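Local coordinates for bromo domain containing protein (Cryptosporidium parvum, PDB 5U9N) that probably recognises acetylated lysines through its bromodomains, the second of which is held here with the inhibitor bromosporine in its pocket, at residues S26-N31 / Y124-Q129; P32-N37 / N45-V50; Q91-E94 / E98-R101. All coordinates share one frame; numbering follows the deposited sequence.

Contacts 1 and 2 are built on adjoining parts of the loop between helix 9-20 and helix 41-50, and both touch the same bromosporine molecule; their centres lie about 15 Å apart. Contact 1 is fully buried and sets this loop against helix 122-139 through apolar contacts. Contact 2, farther from the centre of the chain, is partly buried: its ring-and-methyl packing runs out to an exposed lysine. Contact 3, also partly buried, lies across the chain's centre from contact 1, at the start of helix 96-113. There an isoleucine packs on a phenylalanine and the stem of a glutamate, and a water weakly bridges the glutamate to a loop carbonyl, with no ligand involved.

Contact 1: S26-N31 / Y124-Q129; sequences SFLFEN and YDSAKQ. With BMF (Bromosporine), chain C.
Leu-28 and Phe-29 both carry CG beside the backbone N, anti to the carbonyl carbon (chi1 -68° and -39°), and these torsions aim two apolar side chains at helix 122-139. Phe-29 makes the closer approach: its CZ comes within 3.6 Å of the CA of Ala-127, oblique to the ring, while the methyl CB of Ala-127 lies 3.9 Å from the same CZ. The carbonyl carbon of Ser-126 sits at the ring edge, near its plane. One face of the ring is covered by CB of Leu-28, over the centre, and Phe-107 packs against the ring edge-to-face.

Leu-28 divides its two methyls. CD1 touches CB of Ser-126 at 4.0 Å, whereas CD2 turns to the bromosporine, 3.6 Å from its C10, so Leu-28, like Phe-29, touches both the helix and the ligand. The hydroxyl of Ser-126 is occupied elsewhere, by the carbonyl of Trp-122 one turn earlier and by the side-chain amide of Asn-25, so across the contact the residue offers carbon.

The polar work falls to the loop backbone. The ligand's sulfonamide N04 donates to O of Phe-27 over 3.1 Å, at a bent 136°, and the N-H of Asn-31 reaches sulfonyl O07 over 3.3 Å. Neither bond is straight. The Phe-27 ring adds an edge contact, its CD1 4.0 Å from C01 of bromosporine. Asn-114, through OD1, grips the ligand from outside the two segments. A loop packed on the last long helix, presenting backbone groups and apolar side chains to a ligand, is the ZA-loop wall of the bromodomain acetyl-lysine pocket.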
loop_
_atom_site.group_PDB
_atom_site.type_symbol
_atom_site.label_atom_id
_atom_site.label_comp_id
_atom_site.label_asym_id
_atom_site.label_seq_id
_atom_site.Cartn_x
_atom_site.Cartn_y
_atom_site.Cartn_z
ATOM N N SER A 26 7.236 4.149 -7.149
ATOM C CA SER A 26 6.072 4.306 -6.265
ATOM C C SER A 26 4.778 4.538 -7.074
ATOM O O SER A 26 3.697 4.239 -6.587
ATOM C CB SER A 26 6.283 5.472 -5.310
ATOM O OG SER A 26 6.510 6.666 -6.035
ATOM N N PHE A 27 4.898 5.085 -8.299
ATOM C CA PHE A 27 3.746 5.317 -9.182
ATOM C C PHE A 27 2.950 4.010 -9.414
ATOM O O PHE A 27 1.745 4.069 -9.652
ATOM C CB PHE A 27 4.200 5.916 -10.544
ATOM C CG PHE A 27 4.971 4.966 -11.438
ATOM C CD1 PHE A 27 4.312 4.149 -12.340
ATOM C CD2 PHE A 27 6.351 4.905 -11.386
ATOM C CE1 PHE A 27 5.023 3.261 -13.149
ATOM C CE2 PHE A 27 7.054 3.984 -12.160
ATOM C CZ PHE A 27 6.386 3.166 -13.035
ATOM N N LEU A 28 3.623 2.838 -9.335
ATOM C CA LEU A 28 2.961 1.540 -9.550
ATOM C C LEU A 28 1.793 1.327 -8.603
ATOM O O LEU A 28 0.757 0.812 -9.009
ATOM C CB LEU A 28 3.961 0.379 -9.368
ATOM C CG LEU A 28 5.093 0.253 -10.418
ATOM C CD1 LEU A 28 6.099 -0.823 -10.004
ATOM C CD2 LEU A 28 4.535 -0.068 -11.788
ATOM N N PHE A 29 1.950 1.748 -7.349
ATOM C CA PHE A 29 0.999 1.479 -6.294
ATOM C C PHE A 29 0.134 2.678 -5.918
ATOM O O PHE A 29 -0.593 2.603 -4.913
ATOM C CB PHE A 29 1.772 1.034 -5.062
ATOM C CG PHE A 29 2.941 0.136 -5.382
ATOM C CD1 PHE A 29 2.738 -1.170 -5.803
ATOM C CD2 PHE A 29 4.240 0.621 -5.344
ATOM C CE1 PHE A 29 3.812 -1.999 -6.094
ATOM C CE2 PHE A 29 5.322 -0.216 -5.626
ATOM C CZ PHE A 29 5.099 -1.525 -5.990
ATOM N N GLU A 30 0.169 3.762 -6.706
ATOM C CA GLU A 30 -0.528 4.990 -6.347
ATOM C C GLU A 30 -2.024 4.897 -6.611
ATOM O O GLU A 30 -2.818 5.162 -5.709
ATOM C CB GLU A 30 0.071 6.178 -7.116
ATOM C CG GLU A 30 -0.493 7.533 -6.730
ATOM C CD GLU A 30 -0.505 7.823 -5.245
ATOM O OE1 GLU A 30 0.451 7.408 -4.555
ATOM O OE2 GLU A 30 -1.459 8.482 -4.772
ATOM N N ASN A 31 -2.411 4.531 -7.820
ATOM C CA ASN A 31 -3.821 4.495 -8.198
ATOM C C ASN A 31 -4.252 3.072 -8.521
ATOM O O ASN A 31 -3.399 2.221 -8.780
ATOM C CB ASN A 31 -4.064 5.419 -9.400
ATOM C CG ASN A 31 -3.578 6.829 -9.149
ATOM O OD1 ASN A 31 -3.994 7.493 -8.183
ATOM N ND2 ASN A 31 -2.631 7.293 -9.959
ATOM N N TYR A 124 7.963 -6.657 -9.542
ATOM C CA TYR A 124 8.008 -7.471 -8.319
ATOM C C TYR A 124 9.045 -6.917 -7.334
ATOM O O TYR A 124 8.774 -6.844 -6.142
ATOM C CB TYR A 124 8.354 -8.931 -8.694
ATOM C CG TYR A 124 8.514 -9.894 -7.530
ATOM C CD1 TYR A 124 9.676 -9.903 -6.765
ATOM C CD2 TYR A 124 7.602 -10.920 -7.324
ATOM C CE1 TYR A 124 9.844 -10.801 -5.715
ATOM C CE2 TYR A 124 7.768 -11.840 -6.293
ATOM C CZ TYR A 124 8.912 -11.799 -5.512
ATOM O OH TYR A 124 9.141 -12.750 -4.550
ATOM N N ASP A 125 10.256 -6.620 -7.823
ATOM C CA ASP A 125 11.359 -6.114 -6.984
ATOM C C ASP A 125 11.030 -4.768 -6.366
ATOM O O ASP A 125 11.517 -4.472 -5.287
ATOM C CB ASP A 125 12.665 -5.978 -7.802
ATOM C CG ASP A 125 13.244 -7.292 -8.324
ATOM O OD1 ASP A 125 12.823 -8.367 -7.834
ATOM O OD2 ASP A 125 14.160 -7.240 -9.187
ATOM N N SER A 126 10.254 -3.930 -7.066
ATOM C CA SER A 126 9.848 -2.617 -6.538
ATOM C C SER A 126 8.894 -2.802 -5.353
ATOM O O SER A 126 9.016 -2.079 -4.369
ATOM C CB SER A 126 9.191 -1.767 -7.628
ATOM O OG SER A 126 10.131 -1.421 -8.627
ATOM N N ALA A 127 7.929 -3.766 -5.466
ATOM C CA ALA A 127 6.983 -4.113 -4.377
ATOM C C ALA A 127 7.731 -4.628 -3.179
ATOM O O ALA A 127 7.380 -4.301 -2.041
ATOM C CB ALA A 127 6.006 -5.178 -4.845
ATOM N N LYS A 128 8.736 -5.489 -3.428
ATOM C CA LYS A 128 9.551 -6.077 -2.377
ATOM C C LYS A 128 10.317 -5.000 -1.577
ATOM O O LYS A 128 10.443 -5.135 -0.371
ATOM C CB LYS A 128 10.539 -7.088 -2.986
ATOM C CG LYS A 128 11.307 -7.935 -1.975
ATOM C CD LYS A 128 10.381 -8.879 -1.161
ATOM C CE LYS A 128 11.125 -9.735 -0.156
ATOM N NZ LYS A 128 12.119 -10.639 -0.811
ATOM N N GLN A 129 10.818 -3.957 -2.239
ATOM C CA GLN A 129 11.619 -2.918 -1.571
ATOM C C GLN A 129 10.741 -1.929 -0.830
ATOM O O GLN A 129 11.173 -1.388 0.177
ATOM C CB GLN A 129 12.512 -2.165 -2.572
ATOM C CG GLN A 129 13.669 -3.007 -3.099
ATOM C CD GLN A 129 14.228 -2.444 -4.392
ATOM O OE1 GLN A 129 14.172 -1.226 -4.652
ATOM N NE2 GLN A 129 14.795 -3.315 -5.230
HETATM C C10 BMF C . 1.373 -0.347 -13.534
HETATM N N12 BMF C . 1.098 -1.848 -11.742
HETATM C C15 BMF C . 1.730 -4.150 -13.349
HETATM C C17 BMF C . 2.147 -5.490 -15.426
HETATM C C20 BMF C . 3.963 -7.051 -17.563
HETATM C C22 BMF C . 1.727 -2.867 -13.832
HETATM C C26 BMF C . 0.474 -2.597 -8.892
HETATM C C28 BMF C . 1.824 1.261 -15.268
HETATM C C01 BMF C . 1.371 3.727 -14.997
HETATM C C02 BMF C . 1.361 2.310 -14.477
HETATM C C03 BMF C . 0.904 1.998 -13.184
HETATM N N04 BMF C . 0.444 3.021 -12.309
HETATM S S05 BMF C . -1.116 3.352 -11.978
HETATM C C06 BMF C . -1.886 1.826 -11.597
HETATM O O07 BMF C . -1.124 4.169 -10.803
HETATM O O08 BMF C . -1.697 3.866 -13.179
HETATM C C09 BMF C . 0.921 0.687 -12.721
HETATM C C11 BMF C . 1.398 -1.728 -13.016
HETATM N N13 BMF C . 1.105 -3.140 -11.269
HETATM C C14 BMF C . 1.381 -4.295 -11.967
HETATM N N16 BMF C . 2.022 -5.347 -14.059
HETATM O O18 BMF C . 2.421 -6.788 -15.720
HETATM C C19 BMF C . 2.520 -7.145 -17.141
HETATM O O21 BMF C . 2.057 -4.597 -16.242
HETATM N N23 BMF C . 1.203 -5.336 -11.163
HETATM N N24 BMF C . 0.812 -4.842 -9.922
HETATM C C25 BMF C . 0.776 -3.539 -9.997
HETATM C C27 BMF C . 1.831 -0.044 -14.814
#

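Contact 2: P32-N37 / N45-V50; sequences PVLESN and NRYKEV. With BMF (Bromosporine), chain C.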
loop_
_atom_site.group_PDB
_atom_site.type_symbol
_atom_site.label_atom_id
_atom_site.label_comp_id
_atom_site.label_asym_id
_atom_site.label_seq_id
_atom_site.Cartn_x
_atom_site.Cartn_y
_atom_site.Cartn_z
ATOM N N PRO A 32 -5.581 2.791 -8.540
ATOM C CA PRO A 32 -6.031 1.418 -8.826
ATOM C C PRO A 32 -5.596 0.908 -10.196
ATOM O O PRO A 32 -5.792 1.586 -11.205
ATOM C CB PRO A 32 -7.563 1.514 -8.737
ATOM C CG PRO A 32 -7.822 2.708 -7.896
ATOM C CD PRO A 32 -6.722 3.676 -8.221
ATOM N N VAL A 33 -5.031 -0.314 -10.226
ATOM C CA VAL A 33 -4.599 -0.960 -11.472
ATOM C C VAL A 33 -5.797 -1.245 -12.397
ATOM O O VAL A 33 -5.648 -1.162 -13.614
ATOM C CB VAL A 33 -3.787 -2.272 -11.230
ATOM C CG1 VAL A 33 -2.444 -1.979 -10.584
ATOM C CG2 VAL A 33 -4.562 -3.284 -10.400
ATOM N N LEU A 34 -6.970 -1.590 -11.824
ATOM C CA LEU A 34 -8.165 -1.901 -12.605
ATOM C C LEU A 34 -8.805 -0.629 -13.243
ATOM O O LEU A 34 -9.584 -0.768 -14.180
ATOM C CB LEU A 34 -9.199 -2.626 -11.736
ATOM C CG LEU A 34 -8.787 -4.017 -11.203
ATOM C CD1 LEU A 34 -9.837 -4.559 -10.259
ATOM C CD2 LEU A 34 -8.555 -5.009 -12.349
ATOM N N GLU A 35 -8.467 0.590 -12.747
ATOM C CA GLU A 35 -8.922 1.858 -13.350
ATOM C C GLU A 35 -7.872 2.397 -14.348
ATOM O O GLU A 35 -8.100 3.429 -14.963
ATOM C CB GLU A 35 -9.120 2.943 -12.271
ATOM C CG GLU A 35 -10.251 2.709 -11.289
ATOM C CD GLU A 35 -10.361 3.802 -10.234
ATOM O OE1 GLU A 35 -9.604 4.802 -10.319
ATOM O OE2 GLU A 35 -11.182 3.642 -9.300
ATOM N N SER A 36 -6.684 1.775 -14.412
ATOM C CA SER A 36 -5.575 2.302 -15.208
ATOM C C SER A 36 -5.806 2.150 -16.717
ATOM O O SER A 36 -6.013 1.039 -17.210
ATOM C CB SER A 36 -4.270 1.609 -14.826
ATOM O OG SER A 36 -3.155 2.267 -15.404
ATOM N N ASN A 37 -5.673 3.267 -17.454
ATOM C CA ASN A 37 -5.755 3.277 -18.919
ATOM C C ASN A 37 -4.386 2.869 -19.516
ATOM O O ASN A 37 -4.296 2.586 -20.714
ATOM C CB ASN A 37 -6.149 4.677 -19.426
ATOM C CG ASN A 37 -7.443 5.201 -18.845
ATOM O OD1 ASN A 37 -8.292 4.441 -18.367
ATOM N ND2 ASN A 37 -7.622 6.520 -18.878
ATOM N N ASN A 45 -7.994 -8.089 -17.049
ATOM C CA ASN A 45 -8.976 -9.180 -16.898
ATOM C C ASN A 45 -8.335 -10.386 -16.183
ATOM O O ASN A 45 -9.009 -11.078 -15.417
ATOM C CB ASN A 45 -9.527 -9.609 -18.267
ATOM C CG ASN A 45 -10.329 -8.534 -18.979
ATOM O OD1 ASN A 45 -10.591 -7.448 -18.441
ATOM N ND2 ASN A 45 -10.690 -8.794 -20.230
ATOM N N ARG A 46 -7.032 -10.639 -16.438
ATOM C CA ARG A 46 -6.312 -11.701 -15.746
ATOM C C ARG A 46 -6.107 -11.283 -14.286
ATOM O O ARG A 46 -6.181 -12.127 -13.403
ATOM C CB ARG A 46 -4.952 -12.005 -16.429
ATOM C CG ARG A 46 -4.206 -13.198 -15.784
ATOM C CD ARG A 46 -2.893 -13.558 -16.476
ATOM N NE ARG A 46 -1.857 -12.523 -16.314
ATOM C CZ ARG A 46 -1.592 -11.547 -17.192
ATOM N NH1 ARG A 46 -0.626 -10.669 -16.946
ATOM N NH2 ARG A 46 -2.301 -11.438 -18.316
ATOM N N TYR A 47 -5.928 -9.970 -14.036
ATOM C CA TYR A 47 -5.731 -9.429 -12.684
ATOM C C TYR A 47 -6.922 -9.723 -11.768
ATOM O O TYR A 47 -6.716 -10.053 -10.611
ATOM C CB TYR A 47 -5.491 -7.912 -12.734
ATOM C CG TYR A 47 -4.923 -7.361 -11.446
ATOM C CD1 TYR A 47 -3.555 -7.340 -11.220
ATOM C CD2 TYR A 47 -5.754 -6.849 -10.456
ATOM C CE1 TYR A 47 -3.026 -6.829 -10.046
ATOM C CE2 TYR A 47 -5.235 -6.362 -9.261
ATOM C CZ TYR A 47 -3.868 -6.366 -9.054
ATOM O OH TYR A 47 -3.324 -5.849 -7.900
ATOM N N LYS A 48 -8.152 -9.576 -12.263
ATOM C CA LYS A 48 -9.354 -9.844 -11.457
ATOM C C LYS A 48 -9.420 -11.322 -11.067
ATOM O O LYS A 48 -9.909 -11.655 -9.986
ATOM C CB LYS A 48 -10.631 -9.467 -12.234
ATOM C CG LYS A 48 -10.849 -7.976 -12.418
ATOM C CD LYS A 48 -12.243 -7.695 -13.044
ATOM C CE LYS A 48 -12.651 -6.235 -12.980
ATOM N NZ LYS A 48 -14.129 -6.063 -13.073
ATOM N N GLU A 49 -8.957 -12.210 -11.967
ATOM C CA GLU A 49 -8.937 -13.651 -11.727
ATOM C C GLU A 49 -7.853 -14.016 -10.686
ATOM O O GLU A 49 -8.095 -14.824 -9.795
ATOM C CB GLU A 49 -8.673 -14.396 -13.065
ATOM C CG GLU A 49 -9.135 -15.844 -13.079
ATOM N N VAL A 50 -6.678 -13.388 -10.784
ATOM C CA VAL A 50 -5.538 -13.686 -9.918
ATOM C C VAL A 50 -5.675 -12.981 -8.556
ATOM O O VAL A 50 -5.416 -13.600 -7.530
ATOM C CB VAL A 50 -4.209 -13.289 -10.625
ATOM C CG1 VAL A 50 -2.999 -13.479 -9.697
ATOM C CG2 VAL A 50 -4.022 -14.085 -11.917
HETATM C C10 BMF C . 1.373 -0.347 -13.534
HETATM N N12 BMF C . 1.098 -1.848 -11.742
HETATM C C15 BMF C . 1.730 -4.150 -13.349
HETATM C C17 BMF C . 2.147 -5.490 -15.426
HETATM C C20 BMF C . 3.963 -7.051 -17.563
HETATM C C22 BMF C . 1.727 -2.867 -13.832
HETATM C C26 BMF C . 0.474 -2.597 -8.892
HETATM C C28 BMF C . 1.824 1.261 -15.268
HETATM C C01 BMF C . 1.371 3.727 -14.997
HETATM C C02 BMF C . 1.361 2.310 -14.477
HETATM C C03 BMF C . 0.904 1.998 -13.184
HETATM N N04 BMF C . 0.444 3.021 -12.309
HETATM S S05 BMF C . -1.116 3.352 -11.978
HETATM C C06 BMF C . -1.886 1.826 -11.597
HETATM O O07 BMF C . -1.124 4.169 -10.803
HETATM O O08 BMF C . -1.697 3.866 -13.179
HETATM C C09 BMF C . 0.921 0.687 -12.721
HETATM C C11 BMF C . 1.398 -1.728 -13.016
HETATM N N13 BMF C . 1.105 -3.140 -11.269
HETATM C C14 BMF C . 1.381 -4.295 -11.967
HETATM N N16 BMF C . 2.022 -5.347 -14.059
HETATM O O18 BMF C . 2.421 -6.788 -15.720
HETATM C C19 BMF C . 2.520 -7.145 -17.141
HETATM O O21 BMF C . 2.057 -4.597 -16.242
HETATM N N23 BMF C . 1.203 -5.336 -11.163
HETATM N N24 BMF C . 0.812 -4.842 -9.922
HETATM C C25 BMF C . 0.776 -3.539 -9.997
HETATM C C27 BMF C . 1.831 -0.044 -14.814
#
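One face of the Tyr-47 ring receives a methyl of Val-33: CG2 stands 3.6 Å from the ring centroid and 22° off the normal, a CH-pi contact over the face. It is offset toward the CE2-CZ side of the rim, with CG2 3.4 Å from CE2. CD2 of Leu-34 approaches the same ring obliquely, 3.8 Å from the Tyr-47 CD2, and Phe-113 meets it edge-to-face from helix 96-113.

Tyr-47 reaches this place with CG anti to the backbone N (chi1 -165°), its side chain crossing that of Val-33 at about a right angle. The two Val-33 methyls thus serve different partners, since CG1 touches the bromosporine methyl C26 at 3.4 Å while CG2 is given to the tyrosine. In the bromodomain fold this is the ZA loop folding back on the short helix 41-50 that it contains, and the valine is a pocket residue backed by the ring of Tyr-47.

Ser-36 bonds one oxygen of the ligand's sulfonyl group at the other end of the loop segment: OG donates to bromosporine O08 over 3.1 Å, and also makes a weak bond with the N of Asp-38. Toward solvent the packing thins to aliphatic carbon. Leu-34 CD2 rests 3.8 Å from CG of Lys-48, whose extended chain carries its ammonium group onward from the leucine.

Contact 3: Q91-E94 / E98-R101; sequences QTIE and EFER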
loop_
_atom_site.group_PDB
_atom_site.type_symbol
_atom_site.label_atom_id
_atom_site.label_comp_id
_atom_site.label_asym_id
_atom_site.label_seq_id
_atom_site.Cartn_x
_atom_site.Cartn_y
_atom_site.Cartn_z
ATOM N N GLN A 91 -15.610 3.160 2.925
ATOM C CA GLN A 91 -15.159 2.447 4.128
ATOM C C GLN A 91 -14.141 3.297 4.916
ATOM O O GLN A 91 -13.622 4.279 4.386
ATOM C CB GLN A 91 -14.537 1.094 3.736
ATOM C CG GLN A 91 -15.479 0.199 2.923
ATOM C CD GLN A 91 -14.742 -0.914 2.227
ATOM O OE1 GLN A 91 -14.553 -0.896 1.007
ATOM N NE2 GLN A 91 -14.310 -1.911 2.986
ATOM N N THR A 92 -13.877 2.929 6.181
ATOM C CA THR A 92 -12.926 3.662 7.029
ATOM C C THR A 92 -12.003 2.681 7.753
ATOM O O THR A 92 -12.439 1.600 8.150
ATOM C CB THR A 92 -13.678 4.569 8.029
ATOM O OG1 THR A 92 -12.767 5.545 8.549
ATOM C CG2 THR A 92 -14.308 3.786 9.182
ATOM N N ILE A 93 -10.729 3.066 7.922
ATOM C CA ILE A 93 -9.728 2.245 8.610
ATOM C C ILE A 93 -9.917 2.417 10.142
ATOM O O ILE A 93 -9.675 3.502 10.673
ATOM C CB ILE A 93 -8.281 2.619 8.135
ATOM C CG1 ILE A 93 -8.100 2.289 6.648
ATOM C CG2 ILE A 93 -7.213 1.864 8.967
ATOM C CD1 ILE A 93 -7.222 3.112 5.975
ATOM N N GLU A 94 -10.348 1.331 10.840
ATOM C CA GLU A 94 -10.680 1.382 12.264
ATOM C C GLU A 94 -9.461 1.419 13.155
ATOM O O GLU A 94 -9.590 1.830 14.299
ATOM C CB GLU A 94 -11.539 0.171 12.673
ATOM C CG GLU A 94 -13.005 0.270 12.269
ATOM C CD GLU A 94 -13.866 -0.848 12.840
ATOM O OE1 GLU A 94 -13.867 -1.017 14.082
ATOM O OE2 GLU A 94 -14.511 -1.575 12.047
ATOM N N GLU A 98 -5.545 -2.665 10.704
ATOM C CA GLU A 98 -6.149 -2.694 9.371
ATOM C C GLU A 98 -5.275 -1.893 8.366
ATOM O O GLU A 98 -5.134 -2.308 7.222
ATOM C CB GLU A 98 -7.598 -2.145 9.389
ATOM C CG GLU A 98 -8.169 -1.981 7.984
ATOM C CD GLU A 98 -9.673 -2.018 7.863
ATOM O OE1 GLU A 98 -10.166 -2.496 6.815
ATOM O OE2 GLU A 98 -10.361 -1.525 8.786
ATOM N N PHE A 99 -4.712 -0.744 8.788
ATOM C CA PHE A 99 -3.843 0.022 7.906
ATOM C C PHE A 99 -2.656 -0.840 7.486
ATOM O O PHE A 99 -2.312 -0.871 6.294
ATOM C CB PHE A 99 -3.341 1.314 8.593
ATOM C CG PHE A 99 -2.389 2.120 7.747
ATOM C CD1 PHE A 99 -2.862 2.990 6.783
ATOM C CD2 PHE A 99 -1.026 1.950 7.860
ATOM C CE1 PHE A 99 -1.978 3.698 5.969
ATOM C CE2 PHE A 99 -0.149 2.705 7.086
ATOM C CZ PHE A 99 -0.634 3.547 6.127
ATOM N N GLU A 100 -2.026 -1.542 8.456
ATOM C CA GLU A 100 -0.894 -2.426 8.154
ATOM C C GLU A 100 -1.296 -3.487 7.110
ATOM O O GLU A 100 -0.573 -3.718 6.140
ATOM C CB GLU A 100 -0.389 -3.105 9.419
ATOM C CG GLU A 100 0.910 -3.865 9.219
ATOM C CD GLU A 100 1.348 -4.713 10.392
ATOM O OE1 GLU A 100 0.968 -4.388 11.540
ATOM O OE2 GLU A 100 2.109 -5.681 10.166
ATOM N N ARG A 101 -2.429 -4.141 7.326
ATOM C CA ARG A 101 -2.944 -5.140 6.387
ATOM C C ARG A 101 -3.091 -4.576 4.955
ATOM O O ARG A 101 -2.675 -5.217 3.990
ATOM C CB ARG A 101 -4.299 -5.642 6.859
ATOM C CG ARG A 101 -4.814 -6.807 6.034
ATOM C CD ARG A 101 -6.115 -7.362 6.568
ATOM N NE ARG A 101 -7.252 -6.553 6.157
ATOM C CZ ARG A 101 -7.749 -6.517 4.917
ATOM N NH1 ARG A 101 -8.803 -5.759 4.641
ATOM N NH2 ARG A 101 -7.185 -7.231 3.942
HETATM O O HOH W 1 -11.136 -0.146 5.681
#
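The entry into helix 96-113, a long helix of the bromodomain's left-handed four-helix bundle, is where residues 91-94 turn back against the helix's first turns. The nearest backbones are those of Ile-93 and Glu-98, with CA atoms 6.1 Å apart, and the buried side chain of Ile-93 provides the apolar part. Its branch methyl CG2, placed anti to the backbone N, fits against the helix backbone: it lies 3.6 Å from N of Phe-99 and 3.9 Å from CB of the same residue. The other branch ends in CD1, which comes to the Phe-99 ring at its edge, near the plane. Ile-60 of helix 57-65, Cys-13 of helix 9-20 and Phe-134 of helix 122-139 also touch Phe-99, so this ring joins the bundle interior.

Glu-98, its N bonded to Asn-95 OD1, reaches from the helix to the loop backbone. Its CG is anti to the backbone N (chi1 172°) and the chain stays extended, carrying the carboxylate past Ile-93; CB passes 4.0 Å from the isoleucine CG2. OE2 ends 3.5 Å from N of Glu-94, a proximity that does not amount to a hydrogen bond. The carboxylates of Glu-94 and Glu-98 stay apart, 5.3 Å between their OE2 atoms. One water donates weakly to Glu-98 OE1 at 2.8 Å and, also weakly, to the Thr-92 carbonyl O at 3.3 Å.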